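Local coordinates for protein TetR family transcription regulator (PDB 3PAS) that probably binds cis-regulatory DNA through an N-terminal helix-turn-helix and regulates transcription, as members of the TetR family do, at residues Tyr105-Thr108 with Phe109-Ser112; Glu172-Asp175 with Glu176-Glu179; Ala71-Ser74 with Phe75-Lys79; Glu83-Arg86 with Arg87-His90. One frame throughout, in Å; residues are numbered along the deposited sequence.

All four contacts are local, each within one continuous run of chain. Contacts 3 and 4 lie about 7 Å apart between centres and pack directly where helix 52-76 gives way to helix 81-98: Phe75 CD1 is 3.4 Å from Gly84 C. Contact 4 also meets contact 2, with centres about 13 Å apart; Glu179 OE1 lies 3.1 Å from Arg86 NH1 in a salt bridge, tying helix 175-189 to helix 81-98. Contact 1 stands alone, its centre about 24 to 26 Å from the others, where helix 100-110 meets helices 5-24 and 52-76, which flank the predicted helix-turn-helix in sequence. Bound acetate, probably from the crystallisation liquor, lies about 4 Å from Phe75 and from Gly84.

Contact 1 of 4, residues Tyr105-Thr108 with Phe109-Ser112; sequences YHET and FTHS
Thr110 CG2 sits over one face of the His106 imidazole, 3.7 Å from its centroid, a CH-pi contact. The same threonine binds the carbonyl of His106 twice: Thr110 N reaches His106 O at 2.8 Å and Thr110 OG1 reaches it at 3.1 Å, from opposite faces of the carbonyl plane. With chi1 at 62°, OG1 folds back against the preceding turn while CG2 turns to the ring. Tyr105 and Phe109 lie side by side, pointing the same way, Tyr105 CE2 4.0 Å from Phe109 CD2. Where helix 100-110 ends, Phe109 O accepts from both Ser112 N and Ser112 OG, the latter at 2.6 Å. The Glu107 chain, bent at chi2 (73°), crosses His111 with carboxylate and ring planes 63° apart and, in the conformer given, Glu107 OE2 2.7 Å from His111 NE2. Through OE1 Glu107 also holds Arg157 in a salt bridge; an alanine here would probably leave that guanidinium without its acidic mate and His111 without the carboxylate beside it. Tyr105 OH is hydrogen-bonded to Leu56 O, and Phe60 stacks on Phe109. The end of helix 100-110 is thereby seated against helix 52-76, with Tyr105 and Thr108 also touching helix 5-24.

Contact 2 of 4, residues Glu172-Asp175 with Glu176-Glu179; sequences EGTD and EHIE
His177 turns its ring edge to the loop before its helix, so that ND1 donates to Glu172 O at 2.8 Å. The bond lies in the carbonyl plane on a lone pair of that oxygen, and the oxygen in turn lies only 11° out of the imidazole plane. With CG opposite the carbonyl carbon (chi1 -80°), the ring swings back over the N-terminal end of the helix. Thr174 crosses it obliquely, its OG1 3.4 Å from His177 CG. Thr174 is the N-cap of helix 175-189, and its OG1 accepts at 3.0 Å from His177 N, one of the N-H groups of the helix's first turn. Backbone and side chain of His177 are thus both bound to the incoming loop, which bends through an inverse gamma turn centred on Gly173. A leucine in place of His177 would probably leave Glu172 O without its imidazole donor and the loop less firmly tied to the helix. The first full turn then begins, with Ile178 N donating to Thr174 O at 2.9 Å and Glu179 N to Asp175 O. Ile178 runs back along the loop, CG1 3.3 Å from Thr174 O and CD1 3.7 Å from Gly173 O, and also packs on His90 and Phe93 of helix 81-98. Asp175 OD1 reaches the same helix through a salt bridge to Arg94, while Phe171 lies against the His177 ring.

Contact 3 of 4, residues Ala71-Ser74 with Phe75-Lys79; sequences ALDS and FSRGK
Asp73 and Arg77 meet through different first torsions: the aspartate sets CG opposite its backbone N (chi1 175°), leaning it forward along the helix, whereas the arginine sets CG opposite its carbonyl carbon (chi1 -66°) and runs extended to NE, back toward the preceding turn. The guanidinium takes the carboxylate side-on with two nitrogens, one to each oxygen. Arg77 NH2 donates to the syn lone pair of Asp73 OD1 at 3.2 Å, and Arg77 NE to Asp73 OD2 at 3.3 Å. The two flat groups are far from coplanar, their planes 63° apart, so OD2 is met from above the carboxylate plane. The fit is therefore skewed, and both bonds are rather long. This is an i to i+4 salt bridge at the C-terminal end of helix 52-76, on its exposed side; in TetR-type regulators this helix joins the DNA-binding and C-terminal domains. Phe75 N to Ala71 O and Ser76 N to Leu72 O continue the helical bonding. Then the pattern tightens: Arg77 N donates to Ser74 O at 3.1 Å, three residues back, and Gly78 N to Phe75 O. Ser76 folds its hydroxyl onto the helix, OG donating to Asp73 O at 2.8 Å. Phe75 packs on Leu81 and Leu85 of helix 81-98 and on Leu130 and Ala133 of helix 128-140; in the conformer given here, Ser74 OG is hydrogen-bonded to Thr91 OG1.

Contact 4 of 4, residues Glu83-Arg86 with Arg87-His90; sequences EGLR and RQWH
Four consecutive i to i+4 bonds, from Arg87 N to Glu83 O at 2.9 Å through His90 N to Arg86 O at 3.1 Å, make this a regular turn and more of helix 81-98. The charged side chains lie along one flank. Arg86 turns back on Glu83 and grips its carboxylate side-on: NE donates to Glu83 OE1 at 2.9 Å and NH2 to OE2 of the same residue at 2.8 Å. OE2 is used on its syn lone pair, and both oxygens lie near the guanidinium plane, which holds the two groups firmly against each other. A bend at chi3 (76°) carries the arginine's end round to the glutamate three residues earlier. Arg87, extended, stays further off; a water donates to Glu83 OE2 at 3.0 Å and weakly accepts from Arg87 NE, bridging the pair. Helix 81-98 here packs in the C-terminal domain against helices 52-76, 128-140, 148-167 and 175-189. The imidazole of His90 crosses Arg86 obliquely, its plane 72° from the guanidinium and its edge at Arg86 O, with CD2 3.3 Å from that oxygen. Glu179 OE1 receives both Arg86 NH1 and His90 NE2, so one carboxylate oxygen holds these two groups. On the buried side the Trp89 indole meets Phe182 edge-to-face and packs on Met155 and Ile159, while Leu85 touches Leu130.

Contact 1 of 4, residues Tyr105-Thr108 with Phe109-Ser112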
loop_
_atom_site.group_PDB
_atom_site.type_symbol
_atom_site.label_atom_id
_atom_site.label_comp_id
_atom_site.label_asym_id
_atom_site.label_seq_id
_atom_site.Cartn_x
_atom_site.Cartn_y
_atom_site.Cartn_z
ATOM N N TYR B 105 -2.644 3.532 13.032
ATOM C CA TYR B 105 -2.602 2.564 14.157
ATOM C C TYR B 105 -3.032 1.161 13.670
ATOM O O TYR B 105 -2.335 0.172 13.895
ATOM C CB TYR B 105 -3.414 3.007 15.383
ATOM C CG TYR B 105 -3.109 2.100 16.559
ATOM C CD1 TYR B 105 -2.035 2.366 17.378
ATOM C CD2 TYR B 105 -3.776 0.894 16.724
ATOM C CE1 TYR B 105 -1.705 1.517 18.454
ATOM C CE2 TYR B 105 -3.450 0.023 17.766
ATOM C CZ TYR B 105 -2.404 0.355 18.629
ATOM O OH TYR B 105 -2.046 -0.469 19.668
ATOM N N HIS B 106 -4.171 1.076 12.988
ATOM C CA HIS B 106 -4.620 -0.199 12.435
ATOM C C HIS B 106 -3.541 -0.896 11.536
ATOM O O HIS B 106 -3.224 -2.080 11.707
ATOM C CB HIS B 106 -5.930 0.001 11.638
ATOM C CG HIS B 106 -6.465 -1.277 11.082
ATOM N ND1 HIS B 106 -6.044 -1.786 9.868
ATOM C CD2 HIS B 106 -7.298 -2.198 11.617
ATOM C CE1 HIS B 106 -6.610 -2.959 9.676
ATOM N NE2 HIS B 106 -7.394 -3.221 10.709
ATOM N N GLU B 107 -2.995 -0.132 10.601
ATOM C CA GLU B 107 -1.928 -0.586 9.690
ATOM C C GLU B 107 -0.650 -0.992 10.461
ATOM O O GLU B 107 -0.104 -2.066 10.237
ATOM C CB GLU B 107 -1.608 0.548 8.707
ATOM C CG GLU B 107 -0.516 0.265 7.622
ATOM C CD GLU B 107 -0.996 -0.669 6.523
ATOM O OE1 GLU B 107 -2.171 -1.118 6.576
ATOM O OE2 GLU B 107 -0.176 -0.974 5.612
ATOM N N THR B 108 -0.182 -0.149 11.367
ATOM C CA THR B 108 1.008 -0.488 12.138
ATOM C C THR B 108 0.790 -1.786 12.919
ATOM O O THR B 108 1.654 -2.674 12.898
ATOM C CB THR B 108 1.410 0.618 13.146
ATOM O OG1 THR B 108 1.671 1.828 12.439
ATOM C CG2 THR B 108 2.711 0.215 13.883
ATOM N N PHE B 109 -0.365 -1.911 13.587
ATOM C CA PHE B 109 -0.660 -3.093 14.395
ATOM C C PHE B 109 -0.794 -4.345 13.557
ATOM O O PHE B 109 -0.182 -5.392 13.888
ATOM C CB PHE B 109 -1.945 -2.912 15.202
ATOM C CG PHE B 109 -2.173 -3.964 16.274
ATOM C CD1 PHE B 109 -2.723 -5.194 15.966
ATOM C CD2 PHE B 109 -1.878 -3.692 17.609
ATOM C CE1 PHE B 109 -2.939 -6.165 16.942
ATOM C CE2 PHE B 109 -2.094 -4.669 18.606
ATOM C CZ PHE B 109 -2.628 -5.905 18.263
ATOM N N THR B 110 -1.609 -4.276 12.492
ATOM C CA THR B 110 -1.828 -5.474 11.652
ATOM C C THR B 110 -0.548 -5.953 10.976
ATOM O O THR B 110 -0.447 -7.127 10.670
ATOM C CB THR B 110 -2.960 -5.318 10.543
ATOM O OG1 THR B 110 -2.581 -4.298 9.637
ATOM C CG2 THR B 110 -4.300 -4.994 11.141
ATOM N N HIS B 111 0.426 -5.080 10.739
ATOM C CA HIS B 111 1.720 -5.422 10.094
ATOM C C HIS B 111 2.798 -5.652 11.150
ATOM O O HIS B 111 3.965 -5.510 10.857
ATOM C CB HIS B 111 2.245 -4.277 9.195
ATOM C CG HIS B 111 1.571 -4.150 7.861
ATOM N ND1 HIS B 111 1.945 -4.893 6.761
ATOM C CD2 HIS B 111 0.602 -3.308 7.432
ATOM C CE1 HIS B 111 1.207 -4.541 5.721
ATOM N NE2 HIS B 111 0.382 -3.583 6.102
ATOM N N SER B 112 2.406 -5.947 12.388
ATOM C CA SER B 112 3.352 -6.192 13.482
ATOM C C SER B 112 3.165 -7.609 14.006
ATOM O O SER B 112 2.130 -8.277 13.770
ATOM C CB SER B 112 3.108 -5.233 14.651
ATOM O OG SER B 112 1.968 -5.664 15.402
HETATM O O HOH W 1 4.093 -2.708 11.882
#

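Contact 2 of 4, residues Glu172-Asp175 with Glu176-Glu179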
loop_
_atom_site.group_PDB
_atom_site.type_symbol
_atom_site.label_atom_id
_atom_site.label_comp_id
_atom_site.label_asym_id
_atom_site.label_seq_id
_atom_site.Cartn_x
_atom_site.Cartn_y
_atom_site.Cartn_z
ATOM N N GLU B 172 -7.039 15.546 -4.427
ATOM C CA GLU B 172 -7.980 16.342 -3.650
ATOM C C GLU B 172 -9.197 15.536 -3.239
ATOM O O GLU B 172 -9.921 15.024 -4.095
ATOM C CB GLU B 172 -8.399 17.568 -4.433
ATOM C CG GLU B 172 -7.450 18.726 -4.214
ATOM C CD GLU B 172 -7.983 20.037 -4.788
ATOM O OE1 GLU B 172 -9.069 20.024 -5.430
ATOM O OE2 GLU B 172 -7.300 21.070 -4.596
ATOM N N GLY B 173 -9.419 15.442 -1.938
ATOM C CA GLY B 173 -10.508 14.630 -1.392
ATOM C C GLY B 173 -11.873 15.328 -1.377
ATOM O O GLY B 173 -12.529 15.402 -0.332
ATOM N N THR B 174 -12.307 15.781 -2.534
ATOM C CA THR B 174 -13.657 16.320 -2.708
ATOM C C THR B 174 -14.692 15.192 -2.726
ATOM O O THR B 174 -14.356 14.029 -3.033
ATOM C CB THR B 174 -13.828 17.062 -4.022
ATOM O OG1 THR B 174 -13.620 16.142 -5.102
ATOM C CG2 THR B 174 -12.816 18.281 -4.137
ATOM N N ASP B 175 -15.941 15.540 -2.421
ATOM C CA ASP B 175 -17.029 14.544 -2.457
ATOM C C ASP B 175 -17.089 13.871 -3.834
ATOM O O ASP B 175 -17.275 12.660 -3.948
ATOM C CB ASP B 175 -18.394 15.202 -2.149
ATOM C CG ASP B 175 -18.574 15.582 -0.676
ATOM O OD1 ASP B 175 -18.166 14.818 0.226
ATOM O OD2 ASP B 175 -19.200 16.636 -0.430
ATOM N N GLU B 176 -16.958 14.684 -4.875
ATOM C CA GLU B 176 -16.933 14.211 -6.247
ATOM C C GLU B 176 -15.844 13.182 -6.510
ATOM O O GLU B 176 -16.111 12.123 -7.121
ATOM C CB GLU B 176 -16.701 15.373 -7.240
ATOM C CG GLU B 176 -17.954 16.048 -7.762
ATOM C CD GLU B 176 -17.740 16.885 -9.044
ATOM O OE1 GLU B 176 -17.046 17.919 -9.008
ATOM O OE2 GLU B 176 -18.310 16.525 -10.088
ATOM N N HIS B 177 -14.611 13.522 -6.134
ATOM C CA HIS B 177 -13.477 12.617 -6.289
ATOM C C HIS B 177 -13.638 11.334 -5.467
ATOM O O HIS B 177 -13.277 10.265 -5.932
ATOM C CB HIS B 177 -12.131 13.295 -5.926
ATOM C CG HIS B 177 -11.575 14.172 -7.009
ATOM N ND1 HIS B 177 -10.468 14.976 -6.816
ATOM C CD2 HIS B 177 -11.960 14.364 -8.296
ATOM C CE1 HIS B 177 -10.201 15.636 -7.932
ATOM N NE2 HIS B 177 -11.093 15.285 -8.845
ATOM N N ILE B 178 -14.180 11.436 -4.258
ATOM C CA ILE B 178 -14.387 10.270 -3.419
ATOM C C ILE B 178 -15.367 9.328 -4.136
ATOM O O ILE B 178 -15.148 8.111 -4.189
ATOM C CB ILE B 178 -14.870 10.653 -1.980
ATOM C CG1 ILE B 178 -13.745 11.355 -1.182
ATOM C CG2 ILE B 178 -15.294 9.448 -1.250
ATOM C CD1 ILE B 178 -14.202 12.150 0.098
ATOM N N GLU B 179 -16.411 9.910 -4.732
ATOM C CA GLU B 179 -17.445 9.125 -5.456
ATOM C C GLU B 179 -16.838 8.473 -6.706
ATOM O O GLU B 179 -17.088 7.310 -6.977
ATOM C CB GLU B 179 -18.629 10.030 -5.846
ATOM C CG GLU B 179 -19.744 9.369 -6.657
ATOM C CD GLU B 179 -20.710 8.531 -5.834
ATOM O OE1 GLU B 179 -20.540 8.370 -4.580
ATOM O OE2 GLU B 179 -21.683 8.048 -6.462
#

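Contact 3 of 4, residues Ala71-Ser74 with Phe75-Lys79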
loop_
_atom_site.group_PDB
_atom_site.type_symbol
_atom_site.label_atom_id
_atom_site.label_comp_id
_atom_site.label_asym_id
_atom_site.label_seq_id
_atom_site.Cartn_x
_atom_site.Cartn_y
_atom_site.Cartn_z
ATOM N N ALA B 71 -18.702 2.022 9.628
ATOM C CA ALA B 71 -18.865 1.408 8.315
ATOM C C ALA B 71 -20.144 0.569 8.239
ATOM O O ALA B 71 -20.852 0.666 7.250
ATOM C CB ALA B 71 -17.626 0.551 7.895
ATOM N N LEU B 72 -20.417 -0.254 9.266
ATOM C CA LEU B 72 -21.609 -1.118 9.315
ATOM C C LEU B 72 -22.901 -0.301 9.340
ATOM O O LEU B 72 -23.909 -0.679 8.717
ATOM C CB LEU B 72 -21.600 -2.015 10.551
ATOM C CG LEU B 72 -20.616 -3.166 10.645
ATOM C CD1 LEU B 72 -20.752 -3.875 12.035
ATOM C CD2 LEU B 72 -20.811 -4.120 9.515
ATOM N N ASP B 73 -22.857 0.806 10.075
ATOM C CA ASP B 73 -23.975 1.690 10.203
ATOM C C ASP B 73 -24.308 2.271 8.822
ATOM O O ASP B 73 -25.465 2.299 8.392
ATOM C CB ASP B 73 -23.649 2.795 11.184
ATOM C CG ASP B 73 -24.760 3.827 11.276
ATOM O OD1 ASP B 73 -25.797 3.475 11.829
ATOM O OD2 ASP B 73 -24.605 4.963 10.788
ATOM N N SER B 74 -23.273 2.752 8.134
ATOM C CA SER B 74 -23.485 3.351 6.818
ATOM C C SER B 74 -23.919 2.292 5.813
ATOM O O SER B 74 -24.835 2.521 5.029
ATOM C CB SER B 74 -22.244 4.064 6.306
ATOM O OG SER B 74 -22.004 5.224 7.050
ATOM N N PHE B 75 -23.244 1.146 5.821
ATOM C CA PHE B 75 -23.578 0.025 4.944
ATOM C C PHE B 75 -25.069 -0.343 5.123
ATOM O O PHE B 75 -25.780 -0.575 4.157
ATOM C CB PHE B 75 -22.676 -1.222 5.240
ATOM C CG PHE B 75 -22.946 -2.426 4.335
ATOM C CD1 PHE B 75 -22.494 -2.449 3.033
ATOM C CD2 PHE B 75 -23.589 -3.564 4.827
ATOM C CE1 PHE B 75 -22.726 -3.536 2.204
ATOM C CE2 PHE B 75 -23.827 -4.678 3.990
ATOM C CZ PHE B 75 -23.396 -4.672 2.712
ATOM N N SER B 76 -25.546 -0.405 6.354
ATOM C CA SER B 76 -26.943 -0.806 6.580
ATOM C C SER B 76 -27.983 0.177 6.028
ATOM O O SER B 76 -29.129 -0.204 5.852
ATOM C CB SER B 76 -27.170 -0.992 8.070
ATOM O OG SER B 76 -27.267 0.245 8.736
ATOM N N ARG B 77 -27.602 1.428 5.741
ATOM C CA ARG B 77 -28.528 2.417 5.203
ATOM C C ARG B 77 -28.616 2.308 3.700
ATOM O O ARG B 77 -29.455 2.938 3.100
ATOM C CB ARG B 77 -28.141 3.840 5.628
ATOM C CG ARG B 77 -28.276 4.065 7.100
ATOM C CD ARG B 77 -27.443 5.234 7.581
ATOM N NE ARG B 77 -27.367 5.195 9.040
ATOM C CZ ARG B 77 -28.381 5.547 9.838
ATOM N NH1 ARG B 77 -29.530 6.003 9.325
ATOM N NH2 ARG B 77 -28.253 5.468 11.157
ATOM N N GLY B 78 -27.779 1.481 3.064
ATOM C CA GLY B 78 -27.811 1.376 1.598
ATOM C C GLY B 78 -29.048 0.607 1.173
ATOM O O GLY B 78 -29.422 -0.349 1.843
ATOM N N LYS B 79 -29.673 1.001 0.062
ATOM C CA LYS B 79 -30.893 0.307 -0.393
ATOM C C LYS B 79 -30.599 -0.993 -1.134
ATOM O O LYS B 79 -31.507 -1.768 -1.384
ATOM C CB LYS B 79 -31.801 1.240 -1.220
ATOM C CG LYS B 79 -32.328 2.401 -0.357
ATOM C CD LYS B 79 -33.279 3.328 -1.113
ATOM C CE LYS B 79 -33.892 4.381 -0.171
ATOM N NZ LYS B 79 -34.850 5.334 -0.885
#

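Contact 4 of 4, residues Glu83-Arg86 with Arg87-His90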
loop_
_atom_site.group_PDB
_atom_site.type_symbol
_atom_site.label_atom_id
_atom_site.label_comp_id
_atom_site.label_asym_id
_atom_site.label_seq_id
_atom_site.Cartn_x
_atom_site.Cartn_y
_atom_site.Cartn_z
ATOM N N GLU B 83 -25.157 0.264 -3.117
ATOM C CA GLU B 83 -25.399 1.483 -2.298
ATOM C C GLU B 83 -24.805 1.373 -0.924
ATOM O O GLU B 83 -24.293 2.356 -0.372
ATOM C CB GLU B 83 -26.911 1.836 -2.180
ATOM C CG GLU B 83 -27.411 2.582 -3.376
ATOM C CD GLU B 83 -26.664 3.933 -3.507
ATOM O OE1 GLU B 83 -25.933 4.064 -4.507
ATOM O OE2 GLU B 83 -26.776 4.800 -2.598
ATOM N N GLY B 84 -24.869 0.178 -0.339
ATOM C CA GLY B 84 -24.302 -0.044 0.962
ATOM C C GLY B 84 -22.780 0.150 0.929
ATOM O O GLY B 84 -22.194 0.765 1.809
ATOM N N LEU B 85 -22.136 -0.381 -0.090
ATOM C CA LEU B 85 -20.695 -0.271 -0.201
ATOM C C LEU B 85 -20.304 1.174 -0.521
ATOM O O LEU B 85 -19.280 1.671 -0.034
ATOM C CB LEU B 85 -20.158 -1.234 -1.267
ATOM C CG LEU B 85 -20.241 -2.731 -0.916
ATOM C CD1 LEU B 85 -19.912 -3.561 -2.170
ATOM C CD2 LEU B 85 -19.313 -3.055 0.254
ATOM N N ARG B 86 -21.121 1.871 -1.322
ATOM C CA ARG B 86 -20.854 3.247 -1.659
ATOM C C ARG B 86 -20.961 4.134 -0.398
ATOM O O ARG B 86 -20.100 5.019 -0.148
ATOM C CB ARG B 86 -21.820 3.744 -2.739
ATOM C CG ARG B 86 -21.541 5.144 -3.221
ATOM C CD ARG B 86 -22.520 5.550 -4.325
ATOM N NE ARG B 86 -23.789 5.861 -3.723
ATOM C CZ ARG B 86 -24.067 7.010 -3.119
ATOM N NH1 ARG B 86 -23.153 7.967 -3.045
ATOM N NH2 ARG B 86 -25.276 7.204 -2.577
ATOM N N ARG B 87 -21.982 3.897 0.438
ATOM C CA ARG B 87 -22.105 4.721 1.645
ATOM C C ARG B 87 -20.950 4.467 2.577
ATOM O O ARG B 87 -20.399 5.375 3.138
ATOM C CB ARG B 87 -23.385 4.445 2.391
ATOM C CG ARG B 87 -24.576 4.888 1.652
ATOM C CD ARG B 87 -25.840 4.374 2.323
ATOM N NE ARG B 87 -27.002 5.182 1.938
ATOM C CZ ARG B 87 -27.430 6.269 2.591
ATOM N NH1 ARG B 87 -26.823 6.726 3.694
ATOM N NH2 ARG B 87 -28.482 6.913 2.117
ATOM N N GLN B 88 -20.613 3.206 2.780
ATOM C CA GLN B 88 -19.505 2.769 3.655
ATOM C C GLN B 88 -18.197 3.396 3.192
ATOM O O GLN B 88 -17.374 3.792 3.974
ATOM C CB GLN B 88 -19.375 1.249 3.583
ATOM C CG GLN B 88 -17.948 0.683 3.798
ATOM C CD GLN B 88 -17.625 -0.280 2.681
ATOM O OE1 GLN B 88 -17.335 0.130 1.525
ATOM N NE2 GLN B 88 -17.754 -1.586 2.985
ATOM N N TRP B 89 -18.021 3.424 1.885
ATOM C CA TRP B 89 -16.796 3.985 1.259
ATOM C C TRP B 89 -16.630 5.429 1.588
ATOM O O TRP B 89 -15.550 5.853 2.018
ATOM C CB TRP B 89 -16.807 3.770 -0.238
ATOM C CG TRP B 89 -15.773 4.479 -1.035
ATOM C CD1 TRP B 89 -15.741 5.797 -1.354
ATOM C CD2 TRP B 89 -14.612 3.891 -1.634
ATOM N NE1 TRP B 89 -14.620 6.075 -2.086
ATOM C CE2 TRP B 89 -13.925 4.914 -2.291
ATOM C CE3 TRP B 89 -14.110 2.583 -1.692
ATOM C CZ2 TRP B 89 -12.744 4.689 -3.019
ATOM C CZ3 TRP B 89 -12.975 2.354 -2.393
ATOM C CH2 TRP B 89 -12.278 3.429 -3.067
ATOM N N HIS B 90 -17.690 6.194 1.395
ATOM C CA HIS B 90 -17.683 7.611 1.746
ATOM C C HIS B 90 -17.413 7.795 3.234
ATOM O O HIS B 90 -16.658 8.685 3.602
ATOM C CB HIS B 90 -18.991 8.341 1.346
ATOM C CG HIS B 90 -19.035 8.785 -0.090
ATOM N ND1 HIS B 90 -18.672 10.056 -0.502
ATOM C CD2 HIS B 90 -19.425 8.125 -1.199
ATOM C CE1 HIS B 90 -18.842 10.147 -1.811
ATOM N NE2 HIS B 90 -19.281 8.978 -2.260
HETATM O O HOH W 2 -28.866 3.834 -0.671
#